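Local coordinates for protein type III secretion T3S chaperone (Chlamydia trachomatis, PDB 3K29) that probably serves as a YscO-like, largely helical coiled-coil chaperone of the type III secretion apparatus, at residues R42-E45 / R46-K50; V83-Q86 / L87-E91; A136-E139 / E140-E144. One frame throughout, in Å; residues are numbered along the deposited sequence.

Interaction 1: R42-E45 / R46-K50; sequences RESE and RDKVK
The guanidinium of Arg46 receives Glu43 obliquely, with NH2 3.5 Å from Glu43 CG, while Asp47 CG lies in the guanidinium plane at its edge. All three residues sit on helix 8-66, the first arm of a long antiparallel helical hairpin, inside a predicted coiled coil. They illustrate how charges three residues apart on a helix need not pair merely because they lie close. Glu43 and Arg46 run side by side, their carboxylate and guanidinium planes only 22° apart, yet Glu43 OE2 stays 4.6 Å from Arg46 NH2, beyond a salt bridge. Arg46 turns instead to its sequence neighbour: NE donates to Asp47 OD1 at 2.9 Å, and NH2 adds a weak second bond to the same oxygen. Bends in the middle of the arginine chain curl the group back toward Asp47, and NH1 forms a salt bridge with Glu91 on helix 70-160, so that the guanidinium also links the two arms.

On another side of the helix Lys48 does pair. Its CG stands between the backbone N and the carbonyl carbon (chi1 58°), an arrangement that sends the chain back beside Glu45. Lys48 CD passes 3.3 Å from Glu45 OE1, and Lys48 NZ completes a salt bridge with Glu45 OE2 at 3.2 Å, approaching from 51° above the carboxylate plane.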
ATOM      1  N   ARG A  42       3.871   2.934  23.152  1.00 19.46           N
ATOM      2  CA  ARG A  42       3.539   1.845  24.085  1.00 19.60           C
ATOM      3  C   ARG A  42       4.769   1.158  24.609  1.00 18.61           C
ATOM      4  O   ARG A  42       4.872   0.882  25.782  1.00 18.83           O
ATOM      5  CB  ARG A  42       2.598   0.819  23.454  1.00 20.10           C
ATOM      6  CG  ARG A  42       1.300   1.432  22.910  1.00 20.01           C
ATOM      7  CD  ARG A  42       0.229   1.691  23.957  1.00 22.70           C
ATOM      8  NE  ARG A  42       0.680   2.436  25.123  1.00 26.72           N
ATOM      9  CZ  ARG A  42       0.790   3.767  25.201  1.00 28.21           C
ATOM     10  NH1 ARG A  42       0.494   4.523  24.144  1.00 27.50           N
ATOM     11  NH2 ARG A  42       1.225   4.334  26.348  1.00 28.41           N
ATOM     12  N   GLU A  43       5.703   0.861  23.730  1.00 19.18           N
ATOM     13  CA  GLU A  43       6.931   0.163  24.108  1.00 19.42           C
ATOM     14  C   GLU A  43       7.798   1.038  25.009  1.00 18.71           C
ATOM     15  O   GLU A  43       8.490   0.545  25.901  1.00 19.49           O
ATOM     16  CB  GLU A  43       7.670  -0.282  22.847  1.00 19.02           C
ATOM     17  CG  GLU A  43       7.079  -1.574  22.315  1.00 20.65           C
ATOM     18  CD  GLU A  43       7.546  -1.940  20.917  1.00 22.40           C
ATOM     19  OE1 GLU A  43       8.103  -1.077  20.232  1.00 23.95           O
ATOM     20  OE2 GLU A  43       7.346  -3.097  20.498  1.00 25.15           O
ATOM     21  N   SER A  44       7.690   2.341  24.821  1.00 19.07           N
ATOM     22  CA  SER A  44       8.441   3.304  25.622  1.00 19.34           C
ATOM     23  C   SER A  44       7.869   3.312  27.042  1.00 19.45           C
ATOM     24  O   SER A  44       8.592   3.173  28.056  1.00 18.51           O
ATOM     25  CB  SER A  44       8.329   4.669  24.988  1.00 18.89           C
ATOM     26  OG  SER A  44       8.666   5.672  25.906  1.00 21.03           O
ATOM     27  N   GLU A  45       6.548   3.394  27.114  1.00 18.77           N
ATOM     28  CA  GLU A  45       5.877   3.397  28.413  1.00 19.04           C
ATOM     29  C   GLU A  45       6.105   2.092  29.140  1.00 17.29           C
ATOM     30  O   GLU A  45       6.291   2.068  30.377  1.00 18.31           O
ATOM     31  CB  GLU A  45       4.377   3.709  28.240  1.00 19.01           C
ATOM     32  CG  GLU A  45       4.104   5.174  27.903  1.00 24.74           C
ATOM     33  CD  GLU A  45       4.761   6.149  28.906  1.00 29.02           C
ATOM     34  OE1 GLU A  45       4.706   5.889  30.123  1.00 30.97           O
ATOM     35  OE2 GLU A  45       5.330   7.179  28.477  1.00 33.01           O
ATOM     36  N   ARG A  46       6.127   0.997  28.384  1.00 16.31           N
ATOM     37  CA  ARG A  46       6.398  -0.321  28.968  1.00 15.90           C
ATOM     38  C   ARG A  46       7.849  -0.367  29.513  1.00 15.98           C
ATOM     39  O   ARG A  46       8.099  -0.883  30.611  1.00 15.55           O
ATOM     40  CB  ARG A  46       6.215  -1.437  27.946  1.00 14.79           C
ATOM     41  CG  ARG A  46       6.372  -2.862  28.508  1.00 18.36           C
ATOM     42  CD  ARG A  46       7.776  -3.490  28.284  1.00 24.23           C
ATOM     43  NE  ARG A  46       8.448  -3.014  27.065  1.00 23.81           N
ATOM     44  CZ  ARG A  46       8.315  -3.563  25.851  1.00 23.61           C
ATOM     45  NH1 ARG A  46       7.538  -4.624  25.671  1.00 22.06           N
ATOM     46  NH2 ARG A  46       8.961  -3.049  24.802  1.00 21.14           N
ATOM     47  N   ASP A  47       8.787   0.163  28.733  1.00 16.92           N
ATOM     48  CA  ASP A  47      10.208   0.180  29.163  1.00 17.10           C
ATOM     49  C   ASP A  47      10.437   0.989  30.429  1.00 16.96           C
ATOM     50  O   ASP A  47      11.234   0.565  31.254  1.00 17.66           O
ATOM     51  CB  ASP A  47      11.087   0.689  28.028  1.00 18.33           C
ATOM     52  CG  ASP A  47      11.181  -0.320  26.874  1.00 20.10           C
ATOM     53  OD1 ASP A  47      10.916  -1.522  27.097  1.00 24.81           O
ATOM     54  OD2 ASP A  47      11.522   0.072  25.748  1.00 25.32           O
ATOM     55  N   LYS A  48       9.731   2.106  30.643  1.00 17.47           N
ATOM     56  CA  LYS A  48       9.914   2.798  31.935  1.00 18.02           C
ATOM     57  C   LYS A  48       9.421   2.020  33.142  1.00 18.71           C
ATOM     58  O   LYS A  48      10.091   1.971  34.149  1.00 18.15           O
ATOM     59  CB  LYS A  48       9.418   4.223  31.953  1.00 19.47           C
ATOM     60  CG  LYS A  48       8.013   4.452  31.640  1.00 20.97           C
ATOM     61  CD  LYS A  48       7.855   5.922  31.192  1.00 25.86           C
ATOM     62  CE  LYS A  48       8.928   6.313  30.185  1.00 27.04           C
ATOM     63  NZ  LYS A  48       8.449   7.383  29.301  1.00 28.59           N
ATOM     64  N   VAL A  49       8.283   1.329  33.013  1.00 18.25           N
ATOM     65  CA  VAL A  49       7.824   0.410  34.079  1.00 16.21           C
ATOM     66  C   VAL A  49       8.789  -0.750  34.241  1.00 14.74           C
ATOM     67  O   VAL A  49       9.131  -1.092  35.355  1.00 13.37           O
ATOM     68  CB  VAL A  49       6.342  -0.104  33.842  1.00 16.16           C
ATOM     69  CG1 VAL A  49       5.889  -0.989  35.035  1.00 18.32           C
ATOM     70  CG2 VAL A  49       5.430   1.087  33.826  1.00 14.83           C
ATOM     71  N   LYS A  50       9.251  -1.334  33.126  1.00 14.49           N
ATOM     72  CA  LYS A  50      10.214  -2.434  33.192  1.00 14.89           C
ATOM     73  C   LYS A  50      11.515  -1.979  33.892  1.00 15.05           C
ATOM     74  O   LYS A  50      12.120  -2.727  34.688  1.00 14.82           O
ATOM     75  CB  LYS A  50      10.519  -2.958  31.788  1.00 14.15           C
ATOM     76  CG  LYS A  50      11.148  -4.327  31.755  1.00 19.51           C
ATOM     77  CD  LYS A  50      11.706  -4.654  30.332  1.00 23.02           C
ATOM     78  CE  LYS A  50      12.051  -6.133  30.210  1.00 31.10           C
ATOM     79  NZ  LYS A  50      13.417  -6.436  29.585  1.00 30.85           N
TER

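Interaction 2: V83-Q86 / L87-E91; sequences VAIQ and LSEEE
This is a local contact within a single helix, on the returning arm (70-160) of the hairpin, in which the hydroxyl of Ser88 turns back to the carbonyl oxygen of Ile85. It is a worked example of a serine sharing a backbone acceptor with the helix itself. Ser88 OG donates to Ile85 O at 2.9 Å, and Glu89 N reaches that same oxygen at 3.0 Å; both donors come from one face of the carbonyl plane. The hydroxyl can do this because OG lies between the backbone N and the carbonyl carbon (chi1 56°), and it meets Ile85 O well off the carbonyl direction, at a C=O...OG angle of 114°. With Glu89 N still bonded to Ile85 O, the helical pattern is kept and the serine is added to it.

Apolar and charged groups also meet here: Ile85 CG2 touches Glu89 OE2 at 3.7 Å as the two side chains cross obliquely, while the glutamate CG rests 3.4 Å from Ile85 O. The carboxylate of Glu90 has its salt bridge one turn on, with Lys93. Toward the partner helix 8-66, Val83 and Ala84 pack on Tyr53, Gln86 on Val49 and Leu87 on Lys50.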
ATOM      1  N   VAL A  83       4.692  -3.696  41.229  1.00 15.85           N
ATOM      2  CA  VAL A  83       5.288  -3.224  39.983  1.00 16.25           C
ATOM      3  C   VAL A  83       5.197  -4.304  38.911  1.00 15.61           C
ATOM      4  O   VAL A  83       5.010  -3.989  37.749  1.00 18.54           O
ATOM      5  CB  VAL A  83       6.773  -2.748  40.200  1.00 15.57           C
ATOM      6  CG1 VAL A  83       7.319  -2.155  38.917  1.00 17.98           C
ATOM      7  CG2 VAL A  83       6.785  -1.677  41.254  1.00 17.87           C
ATOM      8  N   ALA A  84       5.390  -5.563  39.293  1.00 16.72           N
ATOM      9  CA  ALA A  84       5.305  -6.686  38.374  1.00 15.65           C
ATOM     10  C   ALA A  84       3.959  -6.726  37.627  1.00 16.63           C
ATOM     11  O   ALA A  84       3.899  -7.011  36.433  1.00 14.44           O
ATOM     12  CB  ALA A  84       5.512  -7.933  39.100  1.00 16.12           C
ATOM     13  N   ILE A  85       2.872  -6.428  38.334  1.00 16.60           N
ATOM     14  CA  ILE A  85       1.533  -6.388  37.731  1.00 16.44           C
ATOM     15  C   ILE A  85       1.432  -5.143  36.838  1.00 16.43           C
ATOM     16  O   ILE A  85       0.881  -5.216  35.769  1.00 16.66           O
ATOM     17  CB  ILE A  85       0.426  -6.388  38.841  1.00 15.20           C
ATOM     18  CG1 ILE A  85       0.453  -7.704  39.617  1.00 19.24           C
ATOM     19  CG2 ILE A  85      -1.033  -6.129  38.262  1.00 15.48           C
ATOM     20  CD1 ILE A  85      -0.374  -7.655  40.921  1.00 21.55           C
ATOM     21  N   GLN A  86       1.970  -4.008  37.254  1.00 16.38           N
ATOM     22  CA  GLN A  86       1.953  -2.875  36.345  1.00 18.31           C
ATOM     23  C   GLN A  86       2.663  -3.236  35.049  1.00 17.75           C
ATOM     24  O   GLN A  86       2.220  -2.819  33.957  1.00 17.05           O
ATOM     25  CB  GLN A  86       2.647  -1.648  36.904  1.00 17.79           C
ATOM     26  CG  GLN A  86       2.163  -1.172  38.241  1.00 25.90           C
ATOM     27  CD  GLN A  86       3.038  -0.022  38.765  1.00 33.64           C
ATOM     28  OE1 GLN A  86       3.363   0.908  38.001  1.00 39.25           O
ATOM     29  NE2 GLN A  86       3.430  -0.082  40.036  1.00 29.73           N
ATOM     30  N   LEU A  87       3.804  -3.936  35.167  1.00 17.60           N
ATOM     31  CA  LEU A  87       4.547  -4.350  33.984  1.00 17.19           C
ATOM     32  C   LEU A  87       3.705  -5.275  33.066  1.00 19.12           C
ATOM     33  O   LEU A  87       3.654  -5.024  31.854  1.00 20.43           O
ATOM     34  CB  LEU A  87       5.898  -5.016  34.355  1.00 17.11           C
ATOM     35  CG  LEU A  87       6.727  -5.513  33.169  1.00 14.35           C
ATOM     36  CD1 LEU A  87       6.982  -4.246  32.160  1.00 14.73           C
ATOM     37  CD2 LEU A  87       8.069  -6.120  33.678  1.00 15.08           C
ATOM     38  N   SER A  88       3.080  -6.338  33.600  1.00 18.56           N
ATOM     39  CA  SER A  88       2.214  -7.190  32.760  1.00 20.09           C
ATOM     40  C   SER A  88       1.116  -6.358  32.102  1.00 19.87           C
ATOM     41  O   SER A  88       0.740  -6.643  30.976  1.00 19.21           O
ATOM     42  CB  SER A  88       1.595  -8.373  33.527  1.00 21.52           C
ATOM     43  OG  SER A  88       0.865  -7.892  34.651  1.00 25.42           O
ATOM     44  N   GLU A  89       0.613  -5.325  32.775  1.00 19.43           N
ATOM     45  CA  GLU A  89      -0.490  -4.521  32.170  1.00 19.52           C
ATOM     46  C   GLU A  89       0.072  -3.712  30.976  1.00 19.86           C
ATOM     47  O   GLU A  89      -0.582  -3.549  29.950  1.00 18.23           O
ATOM     48  CB  GLU A  89      -1.140  -3.611  33.211  1.00 20.68           C
ATOM     49  CG  GLU A  89      -1.995  -4.389  34.245  1.00 24.19           C
ATOM     50  CD  GLU A  89      -2.439  -3.529  35.431  1.00 28.78           C
ATOM     51  OE1 GLU A  89      -1.938  -2.397  35.578  1.00 33.17           O
ATOM     52  OE2 GLU A  89      -3.264  -3.991  36.240  1.00 27.27           O
ATOM     53  N   GLU A  90       1.312  -3.227  31.110  1.00 19.20           N
ATOM     54  CA  GLU A  90       1.943  -2.505  30.006  1.00 20.02           C
ATOM     55  C   GLU A  90       2.223  -3.434  28.834  1.00 20.28           C
ATOM     56  O   GLU A  90       2.043  -3.013  27.698  1.00 19.92           O
ATOM     57  CB  GLU A  90       3.273  -1.860  30.437  1.00 19.39           C
ATOM     58  CG  GLU A  90       3.090  -0.745  31.433  1.00 21.45           C
ATOM     59  CD  GLU A  90       2.276   0.389  30.887  1.00 26.54           C
ATOM     60  OE1 GLU A  90       2.344   0.655  29.675  1.00 32.06           O
ATOM     61  OE2 GLU A  90       1.562   1.035  31.671  1.00 27.69           O
ATOM     62  N   GLU A  91       2.701  -4.657  29.098  1.00 20.08           N
ATOM     63  CA  GLU A  91       2.918  -5.642  28.040  1.00 22.48           C
ATOM     64  C   GLU A  91       1.626  -5.962  27.277  1.00 22.99           C
ATOM     65  O   GLU A  91       1.660  -6.209  26.075  1.00 22.86           O
ATOM     66  CB  GLU A  91       3.470  -6.969  28.573  1.00 22.84           C
ATOM     67  CG  GLU A  91       4.762  -6.869  29.371  1.00 26.82           C
ATOM     68  CD  GLU A  91       6.015  -6.662  28.500  1.00 32.89           C
ATOM     69  OE1 GLU A  91       5.911  -6.481  27.250  1.00 34.64           O
ATOM     70  OE2 GLU A  91       7.118  -6.690  29.096  1.00 34.16           O
TER

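Interaction 3: A136-E139 / E140-E144; sequences ALKE and EARQE
Glu139 is the hub of this local contact, reaching Arg142 with one carboxylate oxygen and Gln143 with the other. With its CG anti to the backbone N (chi1 180°) and a bend at the next bond, the carboxylate stands out beside its own turn, and Arg142 and Gln143 reach back to it from the next. OE2 lies in the guanidinium plane of Arg142, at its edge, and forms a salt bridge with NH1. The modelled 2.5 Å between Glu139 OE2 and Arg142 NH1 is unusually short, so its exact value is doubtful. The two side chains cross at about a right angle, and the carboxylate plane stands 64° from the guanidinium.

These are pairs three and four residues apart on one continuous alpha-helix, 70-160, here in the stretch that runs on past the hairpin formed with helix 8-66. A single acid thereby bridges two successive positions of the next turn. The second link is a weak hydrogen bond: Gln143 NE2 donates to Glu139 OE1 at 2.8 Å, but bent, with an N-H...O angle of 117°.

Arg142 lies back along the helix surface. One face of its guanidinium covers Lys138 O, which sits 3.7 Å from the plane over the centre, with Glu139 N offset toward the rim on the same face. Arg142 NH2 also lies 3.5 Å from Lys138 CB and forms a salt bridge with Glu135, two turns back.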
ATOM      1  N   ALA A 136      -6.901   0.618 -37.469  1.00 24.71           N
ATOM      2  CA  ALA A 136      -7.536   1.820 -38.065  1.00 24.34           C
ATOM      3  C   ALA A 136      -6.677   2.314 -39.210  1.00 24.28           C
ATOM      4  O   ALA A 136      -7.149   2.530 -40.340  1.00 23.17           O
ATOM      5  CB  ALA A 136      -7.734   2.903 -37.028  1.00 23.83           C
ATOM      6  N   LEU A 137      -5.387   2.428 -38.924  1.00 24.41           N
ATOM      7  CA  LEU A 137      -4.412   2.869 -39.902  1.00 25.44           C
ATOM      8  C   LEU A 137      -4.374   1.964 -41.158  1.00 25.14           C
ATOM      9  O   LEU A 137      -4.387   2.470 -42.282  1.00 25.50           O
ATOM     10  CB  LEU A 137      -3.024   3.018 -39.241  1.00 25.45           C
ATOM     11  CG  LEU A 137      -2.732   4.345 -38.499  1.00 26.72           C
ATOM     12  CD1 LEU A 137      -2.356   5.472 -39.490  1.00 25.52           C
ATOM     13  CD2 LEU A 137      -3.875   4.813 -37.528  1.00 26.40           C
ATOM     14  N   LYS A 138      -4.356   0.645 -40.971  1.00 24.40           N
ATOM     15  CA  LYS A 138      -4.396  -0.298 -42.099  1.00 24.10           C
ATOM     16  C   LYS A 138      -5.684  -0.225 -42.920  1.00 24.10           C
ATOM     17  O   LYS A 138      -5.652  -0.318 -44.143  1.00 24.58           O
ATOM     18  CB  LYS A 138      -4.166  -1.720 -41.611  1.00 23.59           C
ATOM     19  CG  LYS A 138      -2.714  -1.986 -41.269  1.00 24.38           C
ATOM     20  CD  LYS A 138      -2.492  -3.364 -40.653  1.00 23.67           C
ATOM     21  CE  LYS A 138      -2.530  -4.458 -41.715  1.00 23.78           C
ATOM     22  NZ  LYS A 138      -1.778  -5.674 -41.250  1.00 25.26           N
ATOM     23  N   GLU A 139      -6.807  -0.055 -42.234  1.00 23.54           N
ATOM     24  CA  GLU A 139      -8.110   0.074 -42.857  1.00 23.80           C
ATOM     25  C   GLU A 139      -8.164   1.337 -43.720  1.00 23.97           C
ATOM     26  O   GLU A 139      -8.574   1.257 -44.887  1.00 22.45           O
ATOM     27  CB  GLU A 139      -9.191   0.084 -41.775  1.00 24.15           C
ATOM     28  CG  GLU A 139     -10.645   0.217 -42.275  1.00 28.61           C
ATOM     29  CD  GLU A 139     -11.057  -0.913 -43.216  1.00 34.40           C
ATOM     30  OE1 GLU A 139     -11.807  -0.621 -44.173  1.00 36.06           O
ATOM     31  OE2 GLU A 139     -10.627  -2.083 -43.015  1.00 35.30           O
ATOM     32  N   GLU A 140      -7.741   2.485 -43.164  1.00 23.21           N
ATOM     33  CA  GLU A 140      -7.699   3.731 -43.941  1.00 23.41           C
ATOM     34  C   GLU A 140      -6.785   3.593 -45.176  1.00 22.73           C
ATOM     35  O   GLU A 140      -7.144   4.050 -46.265  1.00 22.19           O
ATOM     36  CB  GLU A 140      -7.269   4.952 -43.106  1.00 23.78           C
ATOM     37  CG  GLU A 140      -7.049   6.252 -43.975  1.00 25.19           C
ATOM     38  CD  GLU A 140      -8.350   6.692 -44.692  1.00 28.63           C
ATOM     39  OE1 GLU A 140      -9.440   6.245 -44.241  1.00 29.09           O
ATOM     40  OE2 GLU A 140      -8.312   7.473 -45.682  1.00 25.83           O
ATOM     41  N   ALA A 141      -5.644   2.935 -45.011  1.00 20.97           N
ATOM     42  CA  ALA A 141      -4.744   2.664 -46.142  1.00 21.01           C
ATOM     43  C   ALA A 141      -5.380   1.774 -47.255  1.00 21.14           C
ATOM     44  O   ALA A 141      -5.253   2.086 -48.447  1.00 20.42           O
ATOM     45  CB  ALA A 141      -3.471   2.046 -45.639  1.00 20.34           C
ATOM     46  N   ARG A 142      -6.057   0.682 -46.865  1.00 20.83           N
ATOM     47  CA  ARG A 142      -6.785  -0.149 -47.835  1.00 21.34           C
ATOM     48  C   ARG A 142      -7.853   0.668 -48.552  1.00 20.83           C
ATOM     49  O   ARG A 142      -8.067   0.484 -49.752  1.00 20.71           O
ATOM     50  CB  ARG A 142      -7.484  -1.345 -47.175  1.00 21.35           C
ATOM     51  CG  ARG A 142      -6.587  -2.383 -46.646  1.00 23.88           C
ATOM     52  CD  ARG A 142      -7.375  -3.504 -46.017  1.00 26.74           C
ATOM     53  NE  ARG A 142      -6.705  -3.896 -44.787  1.00 30.62           N
ATOM     54  CZ  ARG A 142      -7.224  -3.762 -43.576  1.00 32.08           C
ATOM     55  NH1 ARG A 142      -8.446  -3.283 -43.437  1.00 33.70           N
ATOM     56  NH2 ARG A 142      -6.524  -4.127 -42.504  1.00 33.87           N
ATOM     57  N   GLN A 143      -8.559   1.520 -47.814  1.00 19.96           N
ATOM     58  CA  GLN A 143      -9.594   2.358 -48.445  1.00 20.54           C
ATOM     59  C   GLN A 143      -8.958   3.303 -49.445  1.00 19.15           C
ATOM     60  O   GLN A 143      -9.468   3.489 -50.551  1.00 18.52           O
ATOM     61  CB  GLN A 143     -10.392   3.168 -47.408  1.00 21.30           C
ATOM     62  CG  GLN A 143     -11.240   2.312 -46.449  1.00 26.10           C
ATOM     63  CD  GLN A 143     -12.216   1.344 -47.169  1.00 31.41           C
ATOM     64  OE1 GLN A 143     -13.118   1.752 -47.914  1.00 31.80           O
ATOM     65  NE2 GLN A 143     -12.026   0.056 -46.926  1.00 32.16           N
ATOM     66  N   GLU A 144      -7.829   3.896 -49.052  1.00 18.66           N
ATOM     67  CA  GLU A 144      -7.115   4.794 -49.959  1.00 18.44           C
ATOM     68  C   GLU A 144      -6.644   4.088 -51.231  1.00 18.02           C
ATOM     69  O   GLU A 144      -6.796   4.632 -52.335  1.00 16.81           O
ATOM     70  CB  GLU A 144      -5.986   5.527 -49.230  1.00 18.14           C
ATOM     71  CG  GLU A 144      -6.562   6.668 -48.347  1.00 18.90           C
ATOM     72  CD  GLU A 144      -5.537   7.252 -47.393  1.00 19.24           C
ATOM     73  OE1 GLU A 144      -4.337   6.947 -47.586  1.00 17.88           O
ATOM     74  OE2 GLU A 144      -5.922   8.030 -46.470  1.00 14.56           O
TER

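Overall arrangement
All three are surface contacts within single helices, but their surroundings differ. Interactions 1 and 2 face each other on opposite arms of the hairpin, their centres 9 Å apart; there a salt bridge and apolar packing join the two arms. Interaction 2 includes the one buried residue among the three, Val83. Interaction 3 shares helix 70-160 with interaction 2, yet its centre lies about 80 Å away, on the other side of the chain's centre. Charge pairing along the helix marks interactions 1 and 3, whereas interaction 2 relies on a serine hydroxyl bonded to the backbone; Arg46 of interaction 1 reaches across the hairpin, whereas Arg142 of interaction 3 stays on its own helix.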